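Local coordinates for cytosolic phospholipase A2 delta (Homo sapiens, PDB 5IZ5), which hydrolyses glycerophospholipids at the sn-2 position in a calcium-dependent way, preferring linoleic acid there and releasing a free fatty acid and a lysophospholipid, at residues Q201-F204 with A210-F213; L168-D173 with T221-R226; P325-M330 with Q802-A807; V358-G363 with R668-I673. The protein carries 3 engineered substitutions. All blocks are in the same frame, centred on the assembly; numbering follows the deposited sequence.

How the contacts relate
The four contacts form two close pairs. Contacts 1 and 2 have centres about 8 Å apart and join two facing antiparallel sheets of the C2-like region: strands 160-172 and 210-216 are neighbours in one, while strands 200-204 and 221-228 share the other, each pairing with 188-193. Contacts 3 and 4, also about 8 Å apart, share the mixed sheet of the catalytic region, where strand 327-331 pairs with both 360-363 and 672-676. Along the chain, contact 1 falls between the segments of contact 2, and contact 4 between those of contact 3. Centres of contacts 2 and 3 lie about 61 Å apart, the pairs occupying separate parts of the chain, C2-like sandwich and hydrolase sheet.

Contact 1 (Q201-F204 with A210-F213); sequences QTSF and AFRF
Gln201 meets both aromatic side chains of strand 210-213, with NE2 over the face of Phe213 and OE1 at the edge of Phe211. Its NE2 stands 3.3 Å above the plane of the Phe213 ring, over the centre, and the amide and ring planes are turned 53° apart. Toward Phe211 the same amide presents OE1, which meets the ring edge at CD1, 3.6 Å away and near the ring plane. Gln201 has CG anti to the carbonyl carbon (chi1 -67°) and runs extended beyond it, which carries the amide across to the facing strand. There NE2 donates to Arg212 O at 2.9 Å with an N-H...O angle of 152°, a moderately bent bond. The acceptor lies close to the amide plane of Gln201, whereas the donor comes from above the carbonyl plane of Arg212. Further along, Ser203 CB touches the Phe211 edge, 3.8 Å from CZ. The strands run antiparallel, and the axes of these short segments approach to 9.1 Å, which fits two facing sheets of a sandwich; Leu191, on the sheet of strand 200-204, also packs on both rings. An alanine at Gln201 would remove the amide and is likely to leave Arg212 O without this donor and open a gap over the Phe213 face. NE2 is thus used twice, as donor and over a ring, while OE1 lies at the other ring's edge, which probably sets which way round the amide lies.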
loop_
_atom_site.group_PDB
_atom_site.type_symbol
_atom_site.label_atom_id
_atom_site.label_comp_id
_atom_site.label_asym_id
_atom_site.label_seq_id
_atom_site.Cartn_x
_atom_site.Cartn_y
_atom_site.Cartn_z
ATOM N N GLN B 201 5.033 -20.715 -20.980
ATOM C CA GLN B 201 6.377 -20.240 -21.257
ATOM C C GLN B 201 6.818 -20.746 -22.626
ATOM O O GLN B 201 6.678 -21.934 -22.938
ATOM C CB GLN B 201 7.349 -20.697 -20.170
ATOM C CG GLN B 201 7.072 -20.065 -18.814
ATOM C CD GLN B 201 8.084 -20.463 -17.753
ATOM O OE1 GLN B 201 9.262 -20.130 -17.855
ATOM N NE2 GLN B 201 7.627 -21.168 -16.723
ATOM N N THR B 202 7.332 -19.832 -23.443
ATOM C CA THR B 202 7.783 -20.161 -24.785
ATOM C C THR B 202 9.228 -19.764 -24.958
ATOM O O THR B 202 9.738 -18.898 -24.245
ATOM C CB THR B 202 6.975 -19.427 -25.860
ATOM O OG1 THR B 202 7.251 -18.024 -25.789
ATOM C CG2 THR B 202 5.491 -19.672 -25.675
ATOM N N SER B 203 9.880 -20.399 -25.922
ATOM C CA SER B 203 11.266 -20.109 -26.207
ATOM C C SER B 203 11.748 -20.808 -27.464
ATOM O O SER B 203 11.328 -21.931 -27.766
ATOM C CB SER B 203 12.140 -20.565 -25.051
ATOM O OG SER B 203 13.476 -20.684 -25.490
ATOM N N PHE B 204 12.654 -20.146 -28.178
ATOM C CA PHE B 204 13.340 -20.770 -29.298
ATOM C C PHE B 204 14.393 -21.739 -28.778
ATOM O O PHE B 204 14.885 -21.600 -27.661
ATOM C CB PHE B 204 13.967 -19.715 -30.207
ATOM C CG PHE B 204 12.954 -18.865 -30.918
ATOM C CD1 PHE B 204 12.765 -17.532 -30.571
ATOM C CD2 PHE B 204 12.174 -19.408 -31.926
ATOM C CE1 PHE B 204 11.821 -16.760 -31.230
ATOM C CE2 PHE B 204 11.229 -18.643 -32.586
ATOM C CZ PHE B 204 11.051 -17.316 -32.238
ATOM N N ALA B 210 16.387 -23.603 -19.534
ATOM C CA ALA B 210 15.646 -24.154 -18.386
ATOM C C ALA B 210 14.377 -23.360 -18.077
ATOM O O ALA B 210 14.279 -22.178 -18.404
ATOM C CB ALA B 210 16.545 -24.186 -17.159
ATOM N N PHE B 211 13.414 -24.025 -17.438
ATOM C CA PHE B 211 12.141 -23.407 -17.070
ATOM C C PHE B 211 11.679 -23.862 -15.693
ATOM O O PHE B 211 11.863 -25.021 -15.317
ATOM C CB PHE B 211 11.050 -23.773 -18.073
ATOM C CG PHE B 211 11.419 -23.499 -19.496
ATOM C CD1 PHE B 211 11.081 -22.295 -20.092
ATOM C CD2 PHE B 211 12.113 -24.444 -20.240
ATOM C CE1 PHE B 211 11.428 -22.035 -21.407
ATOM C CE2 PHE B 211 12.465 -24.190 -21.552
ATOM C CZ PHE B 211 12.122 -22.985 -22.140
ATOM N N ARG B 212 11.059 -22.943 -14.959
ATOM C CA ARG B 212 10.473 -23.246 -13.665
ATOM C C ARG B 212 9.013 -22.823 -13.673
ATOM O O ARG B 212 8.692 -21.710 -14.088
ATOM C CB ARG B 212 11.240 -22.496 -12.567
ATOM C CG ARG B 212 10.566 -22.478 -11.187
ATOM C CD ARG B 212 11.097 -23.533 -10.252
ATOM N NE ARG B 212 12.500 -23.313 -9.955
ATOM C CZ ARG B 212 13.221 -24.136 -9.202
ATOM N NH1 ARG B 212 12.671 -25.224 -8.662
ATOM N NH2 ARG B 212 14.497 -23.870 -8.984
ATOM N N PHE B 213 8.137 -23.719 -13.223
ATOM C CA PHE B 213 6.742 -23.384 -12.972
ATOM C C PHE B 213 6.447 -23.519 -11.485
ATOM O O PHE B 213 6.883 -24.480 -10.840
ATOM C CB PHE B 213 5.802 -24.312 -13.736
ATOM C CG PHE B 213 5.814 -24.109 -15.226
ATOM C CD1 PHE B 213 4.854 -23.318 -15.848
ATOM C CD2 PHE B 213 6.765 -24.735 -16.010
ATOM C CE1 PHE B 213 4.851 -23.143 -17.226
ATOM C CE2 PHE B 213 6.769 -24.568 -17.388
ATOM C CZ PHE B 213 5.811 -23.771 -17.996
#

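Contact 2 (L168-D173 with T221-R226); sequences LDVHLD and TELSGR
Val170, which meets Leu223 through its side chain, is tied by its backbone into the neighbouring strand, where Val170 N and Phe211 O form a probable hydrogen bond. Two residues earlier, Leu168 N and Phe213 O form a similar probable bond. These bonds fix the strand whose apolar side chains face segment 221-226, and no hydrogen bond crosses between the two segments themselves. The crossing contact is made largely by methyl groups. Leu223 reaches across with CD2 to Val170 CG2 at 4.3 Å, while Leu223 CB lies 4.5 Å from Leu168 CD2, so that one leucine appears to bridge two alternate residues of the other strand. Its CG lies anti to the backbone N (chi1 175°), which carries the branched end toward Val170. In Leu168 chi1 of 128° and chi2 of 18° are far from staggered, so the placing of its methyls, and with it the contact to Leu223, is probably less certain. Only 99 Å² is buried between the segments, and the spacing is loose; Leu193 against Leu168, Leu191 against Val170 and Phe213 against Leu223 add to the same apolar interior. On strand 168-172, Asp169 is instead salt-bridged to Arg212. The segments belong to different sheets, and the contact joins them across the interior of a C2-like sandwich. What passes between them is apolar, whereas the backbone bonds to Phe211 and Phe213 hold strand 168-172 within its own sheet.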
loop_
_atom_site.group_PDB
_atom_site.type_symbol
_atom_site.label_atom_id
_atom_site.label_comp_id
_atom_site.label_asym_id
_atom_site.label_seq_id
_atom_site.Cartn_x
_atom_site.Cartn_y
_atom_site.Cartn_z
ATOM N N LEU B 168 8.099 -27.087 -10.505
ATOM C CA LEU B 168 8.485 -28.034 -11.560
ATOM C C LEU B 168 9.505 -27.443 -12.521
ATOM O O LEU B 168 9.274 -26.388 -13.115
ATOM C CB LEU B 168 7.232 -28.599 -12.239
ATOM C CG LEU B 168 6.872 -28.675 -13.735
ATOM C CD1 LEU B 168 7.992 -28.523 -14.751
ATOM C CD2 LEU B 168 6.146 -30.001 -13.953
ATOM N N ASP B 169 10.639 -28.133 -12.654
ATOM C CA ASP B 169 11.737 -27.681 -13.509
ATOM C C ASP B 169 11.803 -28.487 -14.801
ATOM O O ASP B 169 11.736 -29.715 -14.769
ATOM C CB ASP B 169 13.074 -27.810 -12.775
ATOM C CG ASP B 169 13.352 -26.644 -11.843
ATOM O OD1 ASP B 169 12.848 -25.529 -12.094
ATOM O OD2 ASP B 169 14.094 -26.848 -10.861
ATOM N N VAL B 170 11.954 -27.790 -15.925
ATOM C CA VAL B 170 12.080 -28.426 -17.231
ATOM C C VAL B 170 13.421 -28.041 -17.857
ATOM O O VAL B 170 13.669 -26.864 -18.115
ATOM C CB VAL B 170 10.948 -27.994 -18.180
ATOM C CG1 VAL B 170 11.014 -28.779 -19.478
ATOM C CG2 VAL B 170 9.589 -28.182 -17.529
ATOM N N HIS B 171 14.277 -29.035 -18.092
ATOM C CA HIS B 171 15.602 -28.817 -18.687
ATOM C C HIS B 171 15.671 -29.414 -20.082
ATOM O O HIS B 171 14.964 -30.366 -20.389
ATOM C CB HIS B 171 16.692 -29.406 -17.792
ATOM C CG HIS B 171 16.800 -28.722 -16.466
ATOM N ND1 HIS B 171 17.501 -27.547 -16.290
ATOM C CD2 HIS B 171 16.270 -29.027 -15.257
ATOM C CE1 HIS B 171 17.410 -27.167 -15.029
ATOM N NE2 HIS B 171 16.668 -28.048 -14.381
ATOM N N LEU B 172 16.532 -28.851 -20.922
ATOM C CA LEU B 172 16.508 -29.140 -22.348
ATOM C C LEU B 172 17.884 -29.342 -22.984
ATOM O O LEU B 172 18.730 -28.451 -22.951
ATOM C CB LEU B 172 15.742 -28.020 -23.053
ATOM C CG LEU B 172 15.961 -27.759 -24.544
ATOM C CD1 LEU B 172 15.824 -29.020 -25.381
ATOM C CD2 LEU B 172 15.002 -26.688 -25.017
ATOM N N ASP B 173 18.073 -30.523 -23.579
ATOM C CA ASP B 173 19.216 -30.816 -24.439
ATOM C C ASP B 173 18.906 -30.396 -25.860
ATOM O O ASP B 173 18.763 -29.219 -26.127
ATOM C CB ASP B 173 19.541 -32.308 -24.438
ATOM C CG ASP B 173 20.146 -32.777 -23.131
ATOM O OD1 ASP B 173 20.966 -32.038 -22.547
ATOM O OD2 ASP B 173 19.819 -33.897 -22.696
ATOM N N THR B 221 -3.806 -30.976 -12.558
ATOM C CA THR B 221 -3.485 -30.283 -13.784
ATOM C C THR B 221 -2.429 -31.078 -14.556
ATOM O O THR B 221 -2.201 -32.252 -14.272
ATOM C CB THR B 221 -3.044 -28.828 -13.474
ATOM O OG1 THR B 221 -2.857 -28.112 -14.691
ATOM C CG2 THR B 221 -1.760 -28.780 -12.634
ATOM N N GLU B 222 -1.797 -30.453 -15.538
ATOM C CA GLU B 222 -0.821 -31.145 -16.373
ATOM C C GLU B 222 0.142 -30.156 -16.982
ATOM O O GLU B 222 -0.177 -28.979 -17.110
ATOM C CB GLU B 222 -1.538 -31.888 -17.498
ATOM C CG GLU B 222 -2.413 -30.989 -18.360
ATOM C CD GLU B 222 -3.209 -31.760 -19.385
ATOM O OE1 GLU B 222 -2.600 -32.209 -20.363
ATOM O OE2 GLU B 222 -4.438 -31.913 -19.220
ATOM N N LEU B 223 1.318 -30.644 -17.358
ATOM C CA LEU B 223 2.235 -29.886 -18.186
ATOM C C LEU B 223 2.124 -30.417 -19.605
ATOM O O LEU B 223 2.326 -31.614 -19.839
ATOM C CB LEU B 223 3.679 -30.046 -17.716
ATOM C CG LEU B 223 4.689 -29.347 -18.644
ATOM C CD1 LEU B 223 4.939 -27.917 -18.202
ATOM C CD2 LEU B 223 5.995 -30.118 -18.720
ATOM N N SER B 224 1.819 -29.535 -20.550
ATOM C CA SER B 224 1.832 -29.897 -21.965
ATOM C C SER B 224 2.987 -29.203 -22.678
ATOM O O SER B 224 3.299 -28.046 -22.388
ATOM C CB SER B 224 0.507 -29.549 -22.629
ATOM O OG SER B 224 0.343 -28.151 -22.733
ATOM N N GLY B 225 3.617 -29.925 -23.602
ATOM C CA GLY B 225 4.796 -29.448 -24.321
ATOM C C GLY B 225 4.690 -29.723 -25.810
ATOM O O GLY B 225 4.220 -30.786 -26.226
ATOM N N ARG B 226 5.145 -28.772 -26.617
ATOM C CA ARG B 226 5.125 -28.941 -28.065
ATOM C C ARG B 226 6.112 -28.009 -28.759
ATOM O O ARG B 226 6.501 -26.965 -28.214
ATOM C CB ARG B 226 3.721 -28.755 -28.644
ATOM C CG ARG B 226 3.108 -27.383 -28.395
ATOM C CD ARG B 226 2.338 -26.869 -29.601
ATOM N NE ARG B 226 0.944 -27.318 -29.592
ATOM C CZ ARG B 226 0.393 -28.200 -30.435
ATOM N NH1 ARG B 226 1.095 -28.792 -31.403
ATOM N NH2 ARG B 226 -0.895 -28.495 -30.299
#

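Contact 3 (P325-M330 with Q802-A807); sequences PVVGIM and QALRTA
Pro325 and Ala807 bring the backbones closest, their CA atoms 5.9 Å apart, where the chain leading into strand 327-330 passes helix 802-807. Helical bonds keep the partner rigid, among them Ala807 N to Ala803 O at 2.7 Å. The side chains meet in two places about one helical turn apart. At the first, the CB of Pro325 abuts the CB of Ala807 at 3.9 Å; neither side chain is long, so the backbones can come near. At the second, Val327 CG2 touches Leu804 CD2 at 3.7 Å, with the two side chains crossing at about a right angle. Leu804 has CG anti to the carbonyl carbon (chi1 -75°), which, with chi2 at 165°, brings CD2 to the strand. On another side of the helix Thr806 OG1 donates to Gln802 O at 3.0 Å, sharing that carbonyl with Thr806 N, and the two reach it from opposite faces of its plane. Nearby, Ala803 packs on Leu672 and Leu732 of the same sheet, so the helix lies against several strands. With all four touching residues buried and no polar bond between the segments, the contact is an apolar one that joins the C-terminal helix 797-810 to the mixed sheet.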
loop_
_atom_site.group_PDB
_atom_site.type_symbol
_atom_site.label_atom_id
_atom_site.label_comp_id
_atom_site.label_asym_id
_atom_site.label_seq_id
_atom_site.Cartn_x
_atom_site.Cartn_y
_atom_site.Cartn_z
ATOM N N PRO B 325 7.015 4.783 29.115
ATOM C CA PRO B 325 5.877 5.045 28.240
ATOM C C PRO B 325 6.287 5.118 26.768
ATOM O O PRO B 325 7.388 5.569 26.451
ATOM C CB PRO B 325 5.374 6.405 28.726
ATOM C CG PRO B 325 6.609 7.083 29.209
ATOM C CD PRO B 325 7.423 5.994 29.851
ATOM N N VAL B 326 5.405 4.646 25.893
ATOM C CA VAL B 326 5.641 4.678 24.454
ATOM C C VAL B 326 5.078 5.991 23.914
ATOM O O VAL B 326 3.872 6.239 23.974
ATOM C CB VAL B 326 4.996 3.463 23.756
ATOM C CG1 VAL B 326 5.238 3.500 22.253
ATOM C CG2 VAL B 326 5.541 2.164 24.342
ATOM N N VAL B 327 5.970 6.833 23.409
ATOM C CA VAL B 327 5.612 8.157 22.912
ATOM C C VAL B 327 5.770 8.195 21.394
ATOM O O VAL B 327 6.769 7.722 20.861
ATOM C CB VAL B 327 6.512 9.245 23.533
ATOM C CG1 VAL B 327 6.182 10.617 22.963
ATOM C CG2 VAL B 327 6.366 9.256 25.052
ATOM N N GLY B 328 4.785 8.770 20.712
ATOM C CA GLY B 328 4.817 8.902 19.259
ATOM C C GLY B 328 4.636 10.338 18.809
ATOM O O GLY B 328 3.934 11.115 19.452
ATOM N N ILE B 329 5.322 10.698 17.730
ATOM C CA ILE B 329 5.052 11.921 16.990
ATOM C C ILE B 329 4.271 11.532 15.756
ATOM O O ILE B 329 4.655 10.594 15.059
ATOM C CB ILE B 329 6.337 12.584 16.457
ATOM C CG1 ILE B 329 7.185 13.147 17.590
ATOM C CG2 ILE B 329 5.981 13.715 15.500
ATOM C CD1 ILE B 329 8.608 13.470 17.184
ATOM N N MET B 330 3.225 12.296 15.457
ATOM C CA MET B 330 2.335 12.008 14.345
ATOM C C MET B 330 2.126 13.293 13.552
ATOM O O MET B 330 1.623 14.283 14.086
ATOM C CB MET B 330 1.033 11.505 14.955
ATOM C CG MET B 330 -0.196 11.360 14.093
ATOM S SD MET B 330 -1.465 10.576 15.111
ATOM C CE MET B 330 -2.585 11.921 15.548
ATOM N N GLN B 802 4.022 17.399 31.715
ATOM C CA GLN B 802 2.844 16.926 32.446
ATOM C C GLN B 802 2.245 15.666 31.830
ATOM O O GLN B 802 1.912 14.726 32.545
ATOM C CB GLN B 802 1.790 18.023 32.532
ATOM C CG GLN B 802 0.638 17.691 33.472
ATOM C CD GLN B 802 -0.616 18.485 33.158
ATOM O OE1 GLN B 802 -0.551 19.701 32.988
ATOM N NE2 GLN B 802 -1.765 17.804 33.079
ATOM N N ALA B 803 2.102 15.652 30.507
ATOM C CA ALA B 803 1.559 14.486 29.810
ATOM C C ALA B 803 2.494 13.297 29.952
ATOM O O ALA B 803 2.046 12.170 30.165
ATOM C CB ALA B 803 1.321 14.794 28.345
ATOM N N LEU B 804 3.794 13.553 29.855
ATOM C CA LEU B 804 4.788 12.509 30.076
ATOM C C LEU B 804 4.673 11.911 31.480
ATOM O O LEU B 804 4.753 10.691 31.635
ATOM C CB LEU B 804 6.203 13.037 29.829
ATOM C CG LEU B 804 6.579 13.223 28.360
ATOM C CD1 LEU B 804 7.834 14.070 28.224
ATOM C CD2 LEU B 804 6.761 11.884 27.664
ATOM N N ARG B 805 4.469 12.759 32.490
ATOM C CA ARG B 805 4.273 12.284 33.863
ATOM C C ARG B 805 3.028 11.419 33.980
ATOM O O ARG B 805 3.064 10.365 34.607
ATOM C CB ARG B 805 4.177 13.446 34.856
ATOM C CG ARG B 805 5.504 14.123 35.130
ATOM C CD ARG B 805 5.408 15.126 36.268
ATOM N NE ARG B 805 6.698 15.780 36.479
ATOM C CZ ARG B 805 7.744 15.225 37.091
ATOM N NH1 ARG B 805 7.676 13.990 37.583
ATOM N NH2 ARG B 805 8.872 15.915 37.216
ATOM N N THR B 806 1.929 11.869 33.381
ATOM C CA THR B 806 0.690 11.098 33.383
ATOM C C THR B 806 0.866 9.775 32.641
ATOM O O THR B 806 0.421 8.731 33.116
ATOM C CB THR B 806 -0.459 11.876 32.728
ATOM O OG1 THR B 806 -0.528 13.190 33.289
ATOM C CG2 THR B 806 -1.783 11.162 32.945
ATOM N N ALA B 807 1.526 9.823 31.485
ATOM C CA ALA B 807 1.823 8.619 30.712
ATOM C C ALA B 807 2.621 7.641 31.560
ATOM O O ALA B 807 2.374 6.435 31.528
ATOM C CB ALA B 807 2.593 8.972 29.446
#

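Contact 4 (V358-G363 with R668-I673); sequences VTYFSG and RRLDLI
Tyr360 lays one face of its ring against the side chain of Arg668. The CD of Arg668 is 3.7 Å from the centroid of the Tyr360 ring and 23° off its normal, a CH-pi contact displaced toward the rim, nearest to CZ at 3.5 Å. The guanidinium is not stacked on the ring, since the two planes stand 62° apart, and the phenol oxygen lies at the guanidinium edge, in its plane. Arg668 is bent at chi2 (-139°), which brings its CD over the ring while the polar end runs on. Thr359 CG2 covers the opposite face, so the ring is sandwiched. At CD2 of Tyr360, Leu670 CD1 adds an apolar contact of 4.0 Å. Farther out, Glu294 OE2 serves both side chains, hydrogen-bonded to Tyr360 OH and salt-bridged to Arg668 NE; Glu486 holds Arg668 NH1 as well. A phenylalanine in place of Tyr360 would keep the ring face but is likely to leave Glu294 without its hydroxyl partner. Around this group, strand 360-363 and strand 672-676 both pair in parallel with strand 327-331, which lies between them. Strand 360-363 leads, after a single further residue, to the nucleophile Ser365 and then helix 367-375, an order consistent with a nucleophile elbow, as in the patatin-like fold of cytosolic phospholipases A2.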
loop_
_atom_site.group_PDB
_atom_site.type_symbol
_atom_site.label_atom_id
_atom_site.label_comp_id
_atom_site.label_asym_id
_atom_site.label_seq_id
_atom_site.Cartn_x
_atom_site.Cartn_y
_atom_site.Cartn_z
ATOM N N VAL B 358 11.043 9.959 22.410
ATOM C CA VAL B 358 10.090 9.526 21.382
ATOM C C VAL B 358 10.472 8.168 20.803
ATOM O O VAL B 358 11.602 7.973 20.362
ATOM C CB VAL B 358 10.009 10.553 20.235
ATOM C CG1 VAL B 358 9.026 10.097 19.160
ATOM C CG2 VAL B 358 9.609 11.918 20.776
ATOM N N THR B 359 9.521 7.239 20.791
ATOM C CA THR B 359 9.741 5.905 20.231
ATOM C C THR B 359 9.363 5.832 18.746
ATOM O O THR B 359 10.130 5.307 17.934
ATOM C CB THR B 359 8.970 4.831 21.026
ATOM O OG1 THR B 359 9.517 4.743 22.346
ATOM C CG2 THR B 359 9.073 3.457 20.361
ATOM N N TYR B 360 8.193 6.371 18.399
ATOM C CA TYR B 360 7.660 6.281 17.037
ATOM C C TYR B 360 7.481 7.646 16.384
ATOM O O TYR B 360 7.156 8.630 17.047
ATOM C CB TYR B 360 6.319 5.570 17.059
ATOM C CG TYR B 360 6.386 4.106 17.430
ATOM C CD1 TYR B 360 7.044 3.194 16.616
ATOM C CD2 TYR B 360 5.764 3.631 18.579
ATOM C CE1 TYR B 360 7.096 1.849 16.942
ATOM C CE2 TYR B 360 5.805 2.288 18.913
ATOM C CZ TYR B 360 6.474 1.401 18.095
ATOM O OH TYR B 360 6.510 0.060 18.405
ATOM N N PHE B 361 7.672 7.692 15.068
ATOM C CA PHE B 361 7.594 8.937 14.305
ATOM C C PHE B 361 6.879 8.628 12.985
ATOM O O PHE B 361 7.475 8.060 12.072
ATOM C CB PHE B 361 9.018 9.485 14.117
ATOM C CG PHE B 361 9.116 10.804 13.381
ATOM C CD1 PHE B 361 7.994 11.538 13.001
ATOM C CD2 PHE B 361 10.370 11.322 13.083
ATOM C CE1 PHE B 361 8.134 12.739 12.322
ATOM C CE2 PHE B 361 10.513 12.523 12.413
ATOM C CZ PHE B 361 9.391 13.234 12.031
ATOM N N SER B 362 5.590 8.970 12.914
ATOM C CA SER B 362 4.770 8.709 11.727
ATOM C C SER B 362 4.480 9.985 10.940
ATOM O O SER B 362 4.379 11.086 11.505
ATOM C CB SER B 362 3.451 8.023 12.095
ATOM O OG SER B 362 2.547 8.929 12.699
ATOM N N GLY B 363 4.346 9.821 9.626
ATOM C CA GLY B 363 4.066 10.940 8.737
ATOM C C GLY B 363 3.465 10.515 7.408
ATOM O O GLY B 363 3.535 9.334 7.013
ATOM N N ARG B 668 1.999 -1.917 19.306
ATOM C CA ARG B 668 2.692 -0.637 19.489
ATOM C C ARG B 668 2.364 0.051 20.826
ATOM O O ARG B 668 3.233 0.692 21.415
ATOM C CB ARG B 668 2.442 0.296 18.297
ATOM C CG ARG B 668 3.006 -0.264 16.995
ATOM C CD ARG B 668 3.680 0.792 16.140
ATOM N NE ARG B 668 4.493 0.167 15.093
ATOM C CZ ARG B 668 4.183 0.112 13.799
ATOM N NH1 ARG B 668 3.067 0.663 13.332
ATOM N NH2 ARG B 668 5.008 -0.503 12.956
ATOM N N ARG B 669 1.121 -0.072 21.286
ATOM C CA ARG B 669 0.718 0.369 22.635
ATOM C C ARG B 669 1.132 1.794 22.968
ATOM O O ARG B 669 1.847 2.012 23.946
ATOM C CB ARG B 669 1.324 -0.526 23.725
ATOM C CG ARG B 669 0.465 -1.670 24.263
ATOM C CD ARG B 669 0.800 -2.988 23.599
ATOM N NE ARG B 669 0.282 -4.109 24.381
ATOM C CZ ARG B 669 0.624 -5.386 24.208
ATOM N NH1 ARG B 669 1.489 -5.746 23.261
ATOM N NH2 ARG B 669 0.089 -6.317 24.990
ATOM N N LEU B 670 0.683 2.766 22.190
ATOM C CA LEU B 670 1.055 4.146 22.468
ATOM C C LEU B 670 0.362 4.692 23.702
ATOM O O LEU B 670 -0.837 4.477 23.911
ATOM C CB LEU B 670 0.822 5.059 21.258
ATOM C CG LEU B 670 2.073 4.988 20.383
ATOM C CD1 LEU B 670 1.887 3.995 19.248
ATOM C CD2 LEU B 670 2.474 6.358 19.883
ATOM N N ASP B 671 1.155 5.378 24.521
ATOM C CA ASP B 671 0.682 6.016 25.745
ATOM C C ASP B 671 0.466 7.501 25.520
ATOM O O ASP B 671 -0.509 8.062 26.004
ATOM C CB ASP B 671 1.696 5.797 26.870
ATOM C CG ASP B 671 1.890 4.333 27.182
ATOM O OD1 ASP B 671 0.890 3.677 27.533
ATOM O OD2 ASP B 671 3.032 3.838 27.069
ATOM N N LEU B 672 1.380 8.132 24.788
ATOM C CA LEU B 672 1.266 9.546 24.456
ATOM C C LEU B 672 1.574 9.772 22.981
ATOM O O LEU B 672 2.541 9.223 22.456
ATOM C CB LEU B 672 2.228 10.370 25.316
ATOM C CG LEU B 672 2.373 11.854 24.970
ATOM C CD1 LEU B 672 1.065 12.585 25.208
ATOM C CD2 LEU B 672 3.490 12.483 25.782
ATOM N N ILE B 673 0.758 10.590 22.323
ATOM C CA ILE B 673 1.004 10.986 20.941
ATOM C C ILE B 673 1.065 12.503 20.839
ATOM O O ILE B 673 0.124 13.193 21.229
ATOM C CB ILE B 673 -0.100 10.472 19.991
ATOM C CG1 ILE B 673 -0.164 8.947 20.030
ATOM C CG2 ILE B 673 0.164 10.941 18.562
ATOM C CD1 ILE B 673 -1.422 8.370 19.420
#